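Local coordinates for uncharacterized protein MJ0327 (Methanocaldococcus jannaschii DSM 2661, PDB 2QTD) that is of unknown function but adopts the ribonuclease H-like fold of the dinitrogenase iron-molybdenum cofactor family, consistent with a role in binding or carrying such clusters, at residues A[2-7]-A[30-35]; A[55-60]-A[75-80]; A[9-14]-A[23-28]; A[63-68]-A[100-105]. All blocks are in the same frame, centred on the assembly; numbering follows the deposited sequence.

How the contacts relate
Contacts 1, 2 and 3 lie in one mixed five-stranded sheet, and contact 4 places the C-terminal tail beside it. Contact 3 is nested within the loop closed by contact 1, and both pair strand 5-11 with strand 25-32, their centres about 19 Å apart. Contact 2 comes later in the chain and joins strand 59-62, the other neighbour of strand 5-11, to strand 78-81; it touches contact 1 through Lys6, which meets Asn58 and Glu55. Contacts 2 and 4 alternate along the chain and meet through Ile79 with Ile102 and Glu78 with Lys101. Contacts 1 and 4, about 22 Å apart between centres, involve the two chain ends, on opposite sides of the chain's centre.

Contact 1: residues A[2-7]-A[30-35]; sequences MINMKV and RIDDNE
Met2, a selenomethionine, reaches past Asn34 and brings its SE within 3.4 Å of Asp33 OD1, an exposed contact at the start of the chain. Ile3 is held more firmly: its N gives an almost straight bond of 2.8 Å (177°) to Asn34 OD1, reaching that oxygen from above the carbonyl plane, and its O accepts Asn34 N at 3.2 Å. Asn34 holds Ile3 N through its side chain and Ile3 O through its backbone N. With an alanine here, Ile3 N would probably lose its acceptor and the terminal residues would be freer to swing from the turn. The branched side chain of Ile3 presses CG1 tightly on Ile31 CG2 at 3.5 Å. Asn4 offers CA to Ile31 O, and Met5 exchanges N-H...O bonds with Ile31 in both directions (2.9 Å from Met5 N to Ile31 O). At the non-hydrogen-bonded pair, Lys6 CB sits 3.9 Å above the plane of the Arg30 guanidinium; a bend at chi3 (-60°) carries the lysine end away from Arg30 to a salt bridge with Glu55. Val7 CG2 reaches Ile31 CD1, and Phe94 of helix 87-95 covers Ile3, Met5 and Val7. Asp33 and Asn34, both with positive phi, which these types tolerate well, occupy the middle of a type I' turn, typical of the tight hairpin joining strands 25-32 and 35-43, held by residues 2-4, just ahead of strand 5-11.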
# COMPACT_ATOMS: atom_id res chain seq x y z
N MSE A 2 -14.40 -9.70 9.87
CA MSE A 2 -14.36 -9.19 8.46
C MSE A 2 -13.55 -7.90 8.38
O MSE A 2 -13.63 -7.06 9.27
CB MSE A 2 -15.76 -8.87 7.98
CG MSE A 2 -16.81 -9.90 8.33
SE MSE A 2 -18.30 -9.47 7.20
CE MSE A 2 -17.69 -10.25 5.46
N ILE A 3 -12.78 -7.73 7.30
CA ILE A 3 -11.98 -6.52 7.19
C ILE A 3 -12.75 -5.36 6.51
O ILE A 3 -13.42 -5.55 5.46
CB ILE A 3 -10.51 -6.78 6.64
CG1 ILE A 3 -10.39 -6.88 5.13
CG2 ILE A 3 -9.89 -8.04 7.29
CD1 ILE A 3 -8.96 -6.54 4.66
N ASN A 4 -12.70 -4.21 7.20
CA ASN A 4 -13.14 -2.92 6.72
C ASN A 4 -11.95 -1.93 6.75
O ASN A 4 -11.74 -1.29 7.82
CB ASN A 4 -14.24 -2.42 7.67
CG ASN A 4 -15.43 -3.37 7.74
OD1 ASN A 4 -15.66 -4.03 8.76
ND2 ASN A 4 -16.19 -3.41 6.67
N MSE A 5 -11.16 -1.80 5.67
CA MSE A 5 -9.89 -1.06 5.69
C MSE A 5 -9.60 -0.31 4.40
O MSE A 5 -10.09 -0.68 3.35
CB MSE A 5 -8.74 -2.05 5.92
CG MSE A 5 -8.71 -2.70 7.31
SE MSE A 5 -7.19 -3.89 7.35
CE MSE A 5 -5.79 -2.69 7.96
N LYS A 6 -8.75 0.71 4.50
CA LYS A 6 -8.22 1.42 3.35
C LYS A 6 -6.72 1.03 3.25
O LYS A 6 -6.00 1.10 4.24
CB LYS A 6 -8.37 2.93 3.55
CG LYS A 6 -7.92 3.78 2.40
CD LYS A 6 -7.93 5.28 2.70
CE LYS A 6 -9.29 5.81 3.07
NZ LYS A 6 -9.37 7.32 2.98
N VAL A 7 -6.30 0.59 2.07
CA VAL A 7 -4.93 0.09 1.86
C VAL A 7 -4.31 0.85 0.71
O VAL A 7 -4.92 1.01 -0.36
CB VAL A 7 -4.90 -1.42 1.55
CG1 VAL A 7 -3.44 -1.91 1.44
CG2 VAL A 7 -5.74 -2.24 2.62
N ARG A 30 -10.29 0.64 -1.01
CA ARG A 30 -11.21 0.49 0.13
C ARG A 30 -11.72 -0.93 0.06
O ARG A 30 -12.30 -1.33 -0.95
CB ARG A 30 -12.40 1.46 0.08
CG ARG A 30 -13.61 1.11 0.92
CD ARG A 30 -13.31 1.04 2.37
NE ARG A 30 -12.84 2.33 2.88
CZ ARG A 30 -12.49 2.55 4.15
NH1 ARG A 30 -12.59 1.59 5.07
NH2 ARG A 30 -12.07 3.77 4.51
N ILE A 31 -11.52 -1.68 1.14
CA ILE A 31 -11.95 -3.07 1.26
C ILE A 31 -13.04 -3.07 2.31
O ILE A 31 -12.87 -2.46 3.37
CB ILE A 31 -10.82 -3.99 1.71
CG1 ILE A 31 -9.74 -4.11 0.63
CG2 ILE A 31 -11.44 -5.40 2.14
CD1 ILE A 31 -8.27 -4.42 1.16
N ASP A 32 -14.17 -3.70 2.01
CA ASP A 32 -15.29 -3.68 2.91
C ASP A 32 -16.00 -4.99 2.83
O ASP A 32 -16.11 -5.55 1.74
CB ASP A 32 -16.28 -2.59 2.53
CG ASP A 32 -16.86 -1.92 3.72
OD1 ASP A 32 -17.10 -2.61 4.75
OD2 ASP A 32 -17.03 -0.68 3.64
N ASP A 33 -16.41 -5.48 4.00
CA ASP A 33 -16.92 -6.83 4.14
C ASP A 33 -16.11 -7.80 3.30
O ASP A 33 -16.66 -8.55 2.48
CB ASP A 33 -18.42 -6.82 3.77
CG ASP A 33 -19.28 -6.12 4.81
OD1 ASP A 33 -19.07 -6.35 6.03
OD2 ASP A 33 -20.19 -5.36 4.41
N ASN A 34 -14.77 -7.73 3.47
CA ASN A 34 -13.78 -8.52 2.72
C ASN A 34 -13.81 -8.42 1.17
O ASN A 34 -13.36 -9.34 0.49
CB ASN A 34 -13.88 -10.01 3.15
CG ASN A 34 -13.61 -10.20 4.64
OD1 ASN A 34 -12.67 -9.62 5.19
ND2 ASN A 34 -14.42 -11.04 5.30
N GLU A 35 -14.32 -7.30 0.62
CA GLU A 35 -14.39 -7.10 -0.83
C GLU A 35 -13.82 -5.73 -1.15
O GLU A 35 -14.09 -4.81 -0.40
CB GLU A 35 -15.84 -7.13 -1.28
CG GLU A 35 -16.01 -7.00 -2.80
CD GLU A 35 -17.35 -7.42 -3.27
OE1 GLU A 35 -18.31 -6.65 -3.08
OE2 GLU A 35 -17.44 -8.53 -3.84

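Contact 2: residues A[55-60]-A[75-80]; sequences ENVNAI and KKIEIY
Ile77 is the bump that fills this contact: its side chain projects at the 55-60 segment and settles into a hollow floored by the backbone of Ala59 and walled by Val57 and Ile60. With CG1 anti to the carbonyl carbon (chi1 -57°), CG2 is left anti to the backbone N and drops to 3.6 Å from Ala59 CA, brushing Ile60 CG1 at 3.9 Å. The CD1 end runs the other way and nestles against Val57 CG2 at 3.6 Å. A beta-branched chain suits this place because its two arms reach two separate walls. Past this plug the backbones pair as parallel strands, Ile60 N giving to Glu78 O and Ile60 O accepting Tyr80 N (2.8 Å), which closes the beta-alpha-beta crossover of strand 59-62, helix 67-74 and strand 78-81. Ile60 and Ile79 sit abreast on the face that the helix covers, with Phe73 on the first and Tyr70 on the second. On the other face Ala59 is short enough to admit the edge of the Tyr80 ring, whose CE2 lies 4.0 Å from Ala59 CB. That ring also meets Phe94 edge-to-face, and its OH makes a weak bond to Glu78 OE1, while Glu78 OE2 is paired with Lys101.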
# COMPACT_ATOMS: atom_id res chain seq x y z
N GLU A 55 -4.98 10.71 3.38
CA GLU A 55 -5.92 9.57 3.19
C GLU A 55 -6.18 8.76 4.45
O GLU A 55 -7.23 8.13 4.57
CB GLU A 55 -5.35 8.61 2.10
CG GLU A 55 -5.46 9.10 0.68
CD GLU A 55 -6.92 9.22 0.21
OE1 GLU A 55 -7.78 8.34 0.54
OE2 GLU A 55 -7.19 10.22 -0.46
N ASN A 56 -5.23 8.79 5.37
CA ASN A 56 -5.37 8.10 6.67
C ASN A 56 -5.64 6.59 6.46
O ASN A 56 -6.62 6.02 6.97
CB ASN A 56 -6.46 8.76 7.50
CG ASN A 56 -6.40 8.40 8.98
OD1 ASN A 56 -5.35 7.98 9.48
ND2 ASN A 56 -7.52 8.59 9.69
N VAL A 57 -4.77 5.98 5.66
CA VAL A 57 -4.91 4.57 5.28
C VAL A 57 -4.65 3.70 6.52
O VAL A 57 -4.04 4.15 7.52
CB VAL A 57 -4.03 4.15 4.05
CG1 VAL A 57 -4.33 5.06 2.83
CG2 VAL A 57 -2.51 4.11 4.39
N ASN A 58 -5.17 2.50 6.50
CA ASN A 58 -4.91 1.52 7.56
C ASN A 58 -3.60 0.75 7.33
O ASN A 58 -2.99 0.26 8.29
CB ASN A 58 -6.08 0.54 7.70
CG ASN A 58 -7.41 1.21 7.99
OD1 ASN A 58 -8.19 1.51 7.08
ND2 ASN A 58 -7.67 1.49 9.27
N ALA A 59 -3.16 0.60 6.10
CA ALA A 59 -2.09 -0.32 5.75
C ALA A 59 -1.48 0.12 4.45
O ALA A 59 -2.16 0.79 3.64
CB ALA A 59 -2.65 -1.73 5.63
N ILE A 60 -0.19 -0.24 4.25
CA ILE A 60 0.52 -0.09 2.99
C ILE A 60 0.97 -1.47 2.51
O ILE A 60 1.38 -2.27 3.35
CB ILE A 60 1.75 0.87 3.15
CG1 ILE A 60 1.32 2.31 3.32
CG2 ILE A 60 2.72 0.77 1.95
CD1 ILE A 60 2.40 3.28 3.92
N LYS A 75 4.50 4.57 12.58
CA LYS A 75 3.88 5.16 13.77
C LYS A 75 2.38 4.86 13.89
O LYS A 75 1.86 4.65 14.99
CB LYS A 75 4.06 6.69 13.77
CG LYS A 75 5.48 7.18 14.02
CD LYS A 75 5.57 8.70 14.13
CE LYS A 75 7.03 9.16 14.19
NZ LYS A 75 7.20 10.50 14.80
N LYS A 76 1.72 4.94 12.74
CA LYS A 76 0.27 4.84 12.62
C LYS A 76 -0.21 3.63 11.81
O LYS A 76 -1.26 3.09 12.13
CB LYS A 76 -0.22 6.12 11.92
CG LYS A 76 -1.65 6.53 12.25
CD LYS A 76 -1.68 7.73 13.17
N ILE A 77 0.59 3.21 10.81
CA ILE A 77 0.17 2.34 9.67
C ILE A 77 0.99 1.04 9.76
O ILE A 77 2.16 1.04 10.13
CB ILE A 77 0.42 3.08 8.29
CG1 ILE A 77 -0.34 4.42 8.25
CG2 ILE A 77 0.03 2.27 7.01
CD1 ILE A 77 -0.20 5.15 6.95
N GLU A 78 0.33 -0.07 9.48
CA GLU A 78 1.00 -1.36 9.31
C GLU A 78 1.43 -1.51 7.87
O GLU A 78 0.66 -1.22 6.98
CB GLU A 78 0.02 -2.45 9.68
CG GLU A 78 -0.42 -2.32 11.14
CD GLU A 78 -1.42 -3.35 11.51
OE1 GLU A 78 -2.43 -3.47 10.76
OE2 GLU A 78 -1.20 -4.03 12.54
N ILE A 79 2.66 -1.96 7.65
CA ILE A 79 3.31 -1.99 6.34
C ILE A 79 3.57 -3.45 6.01
O ILE A 79 4.25 -4.15 6.77
CB ILE A 79 4.61 -1.15 6.28
CG1 ILE A 79 4.30 0.29 6.77
CG2 ILE A 79 5.17 -1.16 4.89
CD1 ILE A 79 5.48 1.17 6.83
N TYR A 80 3.01 -3.90 4.89
CA TYR A 80 3.04 -5.33 4.51
C TYR A 80 3.86 -5.50 3.26
O TYR A 80 3.89 -4.63 2.38
CB TYR A 80 1.65 -5.86 4.27
CG TYR A 80 0.83 -5.95 5.51
CD1 TYR A 80 0.93 -7.04 6.34
CD2 TYR A 80 0.07 -4.86 5.92
CE1 TYR A 80 0.19 -7.12 7.50
CE2 TYR A 80 -0.65 -4.92 7.12
CZ TYR A 80 -0.58 -6.04 7.89
OH TYR A 80 -1.30 -6.12 9.07

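Contact 3: residues A[9-14]-A[23-28]; sequences ISMDVD and CKYFLI
Met11, a selenomethionine, lays its CB over one face of the Tyr25 ring, 3.6 Å from the centroid and 18° off the normal, a CH-pi contact displaced toward the rim at CZ. The two side chains run side by side in the same direction, and Met11 CG continues alongside Leu27, touching its CB at 3.7 Å. A flexible unbranched chain fits here because it can bend at chi2 and chi3 to follow both neighbours. The ring gets there because Tyr25 CG stands between its own backbone N and carbonyl carbon (chi1 69°), which folds the phenol across toward Met11. A serine here would probably leave Met11 without the flat surface it lies on and its bent chain freer to turn. Behind these side chains the backbone sets their spacing. Met11 N donates to Tyr25 O at 2.8 Å, and Met11 O receives Tyr25 N at 3.1 Å in a nearly straight bond (168°) together with a weaker one from Lys24 N. Two residues facing one make a classic beta bulge, beyond which Ile9 and Leu27 exchange a regular antiparallel pair of bonds. Cys23 CB also closes on Met11 O at 3.3 Å, before the bulge. Farther out, Val87 of helix 87-95 covers Ile9, Met11 and Leu27, while Tyr25 leans on Val41 and Phe43 of strand 35-43; on the other side of the sheet Phe26 meets the ring of Phe20, and strand 59-62 flanks strand 5-11 through Ile61.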
# COMPACT_ATOMS: atom_id res chain seq x y z
N ILE A 9 -1.27 0.87 -2.07
CA ILE A 9 -0.34 -0.04 -2.80
C ILE A 9 0.54 0.76 -3.72
O ILE A 9 0.05 1.53 -4.57
CB ILE A 9 -1.11 -1.11 -3.60
CG1 ILE A 9 -2.19 -1.73 -2.70
CG2 ILE A 9 -0.08 -2.13 -4.22
CD1 ILE A 9 -3.02 -2.80 -3.26
N SER A 10 1.86 0.52 -3.63
CA SER A 10 2.81 1.25 -4.47
C SER A 10 2.83 0.62 -5.87
O SER A 10 3.22 -0.52 -6.03
CB SER A 10 4.16 1.16 -3.79
OG SER A 10 4.59 -0.18 -3.67
N MSE A 11 2.39 1.38 -6.87
CA MSE A 11 2.16 0.87 -8.23
C MSE A 11 3.02 1.50 -9.33
O MSE A 11 3.23 2.71 -9.38
CB MSE A 11 0.68 1.03 -8.63
CG MSE A 11 -0.30 0.19 -7.80
SE MSE A 11 -0.01 -1.72 -8.10
CE MSE A 11 -0.23 -1.88 -10.09
N ASP A 12 3.50 0.65 -10.23
CA ASP A 12 3.93 1.09 -11.58
C ASP A 12 2.76 0.84 -12.54
O ASP A 12 1.75 0.25 -12.16
CB ASP A 12 5.16 0.32 -12.05
CG ASP A 12 6.45 0.77 -11.36
OD1 ASP A 12 6.50 1.84 -10.70
OD2 ASP A 12 7.43 0.05 -11.51
N VAL A 13 2.87 1.28 -13.78
CA VAL A 13 1.72 1.15 -14.69
C VAL A 13 1.34 -0.31 -14.92
O VAL A 13 0.16 -0.61 -15.03
CB VAL A 13 1.87 1.92 -16.05
CG1 VAL A 13 2.06 3.39 -15.79
CG2 VAL A 13 2.99 1.34 -16.94
N ASP A 14 2.34 -1.21 -14.91
CA ASP A 14 2.17 -2.63 -15.27
C ASP A 14 2.24 -3.64 -14.11
O ASP A 14 1.93 -4.81 -14.31
CB ASP A 14 3.18 -3.02 -16.39
CG ASP A 14 4.64 -2.58 -16.11
OD1 ASP A 14 4.89 -1.80 -15.17
OD2 ASP A 14 5.55 -2.99 -16.88
N CYS A 23 7.61 4.32 -7.07
CA CYS A 23 6.36 4.05 -7.79
C CYS A 23 5.88 5.23 -8.65
O CYS A 23 6.26 6.39 -8.44
CB CYS A 23 5.26 3.57 -6.86
SG CYS A 23 4.60 4.72 -5.68
N LYS A 24 5.11 4.89 -9.67
CA LYS A 24 4.41 5.94 -10.46
C LYS A 24 3.26 6.53 -9.68
O LYS A 24 3.04 7.75 -9.70
CB LYS A 24 3.98 5.36 -11.82
CG LYS A 24 3.18 6.32 -12.73
CD LYS A 24 4.05 7.52 -13.18
CE LYS A 24 3.22 8.66 -13.85
NZ LYS A 24 4.14 9.72 -14.38
N TYR A 25 2.51 5.67 -8.98
CA TYR A 25 1.32 6.10 -8.23
C TYR A 25 1.05 5.15 -7.09
O TYR A 25 1.57 4.02 -7.10
CB TYR A 25 0.07 6.25 -9.12
CG TYR A 25 -0.50 4.95 -9.66
CD1 TYR A 25 0.05 4.36 -10.77
CD2 TYR A 25 -1.60 4.33 -9.09
CE1 TYR A 25 -0.47 3.15 -11.29
CE2 TYR A 25 -2.11 3.12 -9.61
CZ TYR A 25 -1.55 2.55 -10.71
OH TYR A 25 -2.02 1.38 -11.26
N PHE A 26 0.26 5.63 -6.11
CA PHE A 26 -0.31 4.86 -5.02
C PHE A 26 -1.74 4.55 -5.41
O PHE A 26 -2.52 5.46 -5.83
CB PHE A 26 -0.30 5.64 -3.71
CG PHE A 26 1.05 6.18 -3.36
CD1 PHE A 26 2.03 5.32 -2.91
CD2 PHE A 26 1.31 7.53 -3.47
CE1 PHE A 26 3.30 5.82 -2.58
CE2 PHE A 26 2.57 8.04 -3.13
CZ PHE A 26 3.55 7.19 -2.70
N LEU A 27 -2.06 3.26 -5.43
CA LEU A 27 -3.43 2.79 -5.56
C LEU A 27 -4.07 2.72 -4.16
O LEU A 27 -3.62 1.95 -3.29
CB LEU A 27 -3.47 1.44 -6.27
CG LEU A 27 -4.87 0.80 -6.49
CD1 LEU A 27 -5.68 1.65 -7.48
CD2 LEU A 27 -4.70 -0.58 -7.05
N ILE A 28 -5.14 3.52 -3.94
CA ILE A 28 -5.85 3.53 -2.67
C ILE A 28 -7.08 2.63 -2.85
O ILE A 28 -7.97 2.91 -3.65
CB ILE A 28 -6.23 4.95 -2.21
CG1 ILE A 28 -5.07 5.94 -2.26
CG2 ILE A 28 -6.85 4.93 -0.84
CD1 ILE A 28 -3.82 5.50 -1.54

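Contact 4: residues A[63-68]-A[100-105]; sequences KNISEE and SKISNP
A small surface contact, in which Pro105 at the end of the chain lies against Ile65, sets the C-terminal tail against the loop that leads from strand 59-62 into helix 67-74. No direct hydrogen bond links the two segments; fit and one water do the work. The proline ring, compact and rigid, turns CB toward Ile65, coming to 3.1 Å from Ile65 O and 4.0 Å from Ile65 CG2. These side chains meet at a slant, whereas Glu67 runs at about a right angle to the ring and puts its CG 3.8 Å from Pro105 CG, so that the aliphatic part of the glutamate packs on the proline. CG1 of Ile65 trails opposite the backbone N (chi1 -172°), which leaves the CG2 methyl to meet Pro105 and, more loosely, Ile102 CD1 at 4.4 Å. An isoleucine suits the spot because its branches can serve the tail and the interior together. Water 1 bridges the backbones: it accepts from Ile65 N at 3.1 Å and lies 2.8 Å from Pro105 O, part of the terminal carboxylate, to which it probably donates. The tail also touches a crystal neighbour, which may influence its exact course. Ser66 is the N-cap of helix 67-74, its OG bonded to Asn69 N. Inward, Ile65 packs on Ile79 and on Tyr70 of helix 67-74; Tyr70 also touches Pro105, and its OH is hydrogen-bonded to Ile102 O. Ile102 is hydrogen-bonded through its backbone to Ile79 of strand 78-81, one of the two edge strands.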
# COMPACT_ATOMS: atom_id res chain seq x y z
N LYS A 63 6.99 -3.50 -1.85
CA LYS A 63 8.08 -4.46 -1.90
C LYS A 63 9.24 -3.99 -1.08
O LYS A 63 9.94 -4.83 -0.51
CB LYS A 63 8.52 -4.70 -3.33
CG LYS A 63 7.53 -5.42 -4.20
CD LYS A 63 8.17 -5.78 -5.52
CE LYS A 63 7.25 -6.43 -6.53
NZ LYS A 63 8.02 -6.84 -7.74
N ASN A 64 9.52 -2.70 -1.11
CA ASN A 64 10.63 -2.07 -0.36
C ASN A 64 10.18 -0.71 0.06
O ASN A 64 9.31 -0.14 -0.58
CB ASN A 64 11.86 -1.85 -1.22
CG ASN A 64 12.61 -3.11 -1.52
OD1 ASN A 64 13.23 -3.70 -0.62
ND2 ASN A 64 12.60 -3.51 -2.78
N ILE A 65 10.79 -0.18 1.12
CA ILE A 65 10.42 1.13 1.68
C ILE A 65 11.70 1.65 2.35
O ILE A 65 12.53 0.85 2.80
CB ILE A 65 9.19 1.05 2.65
CG1 ILE A 65 8.68 2.45 3.08
CG2 ILE A 65 9.47 0.10 3.85
CD1 ILE A 65 7.32 2.35 3.70
N SER A 66 11.87 2.97 2.35
CA SER A 66 13.07 3.61 2.90
C SER A 66 12.97 3.64 4.41
O SER A 66 11.88 3.61 4.99
CB SER A 66 13.24 5.04 2.35
OG SER A 66 12.28 5.93 2.88
N GLU A 67 14.12 3.75 5.06
CA GLU A 67 14.14 3.90 6.51
C GLU A 67 13.33 5.11 6.96
O GLU A 67 12.54 4.99 7.89
CB GLU A 67 15.58 3.99 7.02
CG GLU A 67 16.35 2.70 6.88
CD GLU A 67 17.78 2.85 7.32
OE1 GLU A 67 18.02 3.38 8.43
OE2 GLU A 67 18.68 2.44 6.55
N GLU A 68 13.46 6.23 6.24
CA GLU A 68 12.68 7.46 6.52
C GLU A 68 11.18 7.27 6.39
O GLU A 68 10.43 7.63 7.31
CB GLU A 68 13.14 8.64 5.65
N SER A 100 3.18 -10.83 5.03
CA SER A 100 4.06 -10.55 6.16
C SER A 100 4.18 -9.06 6.42
O SER A 100 4.17 -8.24 5.48
CB SER A 100 5.42 -11.12 5.87
OG SER A 100 5.29 -12.48 5.80
N LYS A 101 4.27 -8.71 7.70
CA LYS A 101 4.37 -7.33 8.16
C LYS A 101 5.85 -6.96 8.23
O LYS A 101 6.67 -7.69 8.82
CB LYS A 101 3.66 -7.21 9.53
CG LYS A 101 3.50 -5.80 10.08
CD LYS A 101 2.68 -5.83 11.39
CE LYS A 101 2.40 -4.42 11.89
NZ LYS A 101 1.49 -4.46 13.10
N ILE A 102 6.21 -5.84 7.60
CA ILE A 102 7.59 -5.40 7.57
C ILE A 102 7.97 -4.89 8.95
O ILE A 102 7.28 -4.07 9.53
CB ILE A 102 7.82 -4.34 6.48
CG1 ILE A 102 7.59 -4.93 5.08
CG2 ILE A 102 9.26 -3.70 6.65
CD1 ILE A 102 7.60 -3.93 3.89
N SER A 103 9.07 -5.41 9.52
CA SER A 103 9.59 -4.95 10.83
C SER A 103 10.83 -4.03 10.71
O SER A 103 11.10 -3.25 11.63
CB SER A 103 9.96 -6.12 11.71
OG SER A 103 10.62 -7.05 10.93
N ASN A 104 11.60 -4.19 9.65
CA ASN A 104 12.71 -3.31 9.34
C ASN A 104 12.78 -3.29 7.85
O ASN A 104 12.63 -4.34 7.23
CB ASN A 104 14.07 -3.82 9.87
CG ASN A 104 14.18 -3.73 11.37
OD1 ASN A 104 14.11 -4.74 12.07
ND2 ASN A 104 14.28 -2.51 11.89
N PRO A 105 13.05 -2.12 7.27
CA PRO A 105 13.15 -2.08 5.83
C PRO A 105 14.47 -2.70 5.33
O PRO A 105 14.60 -2.92 4.13
CB PRO A 105 13.08 -0.59 5.53
CG PRO A 105 13.56 0.08 6.71
CD PRO A 105 13.29 -0.80 7.88
OXT PRO A 105 15.39 -3.04 6.09
O HOH W 1 12.55 -2.34 2.37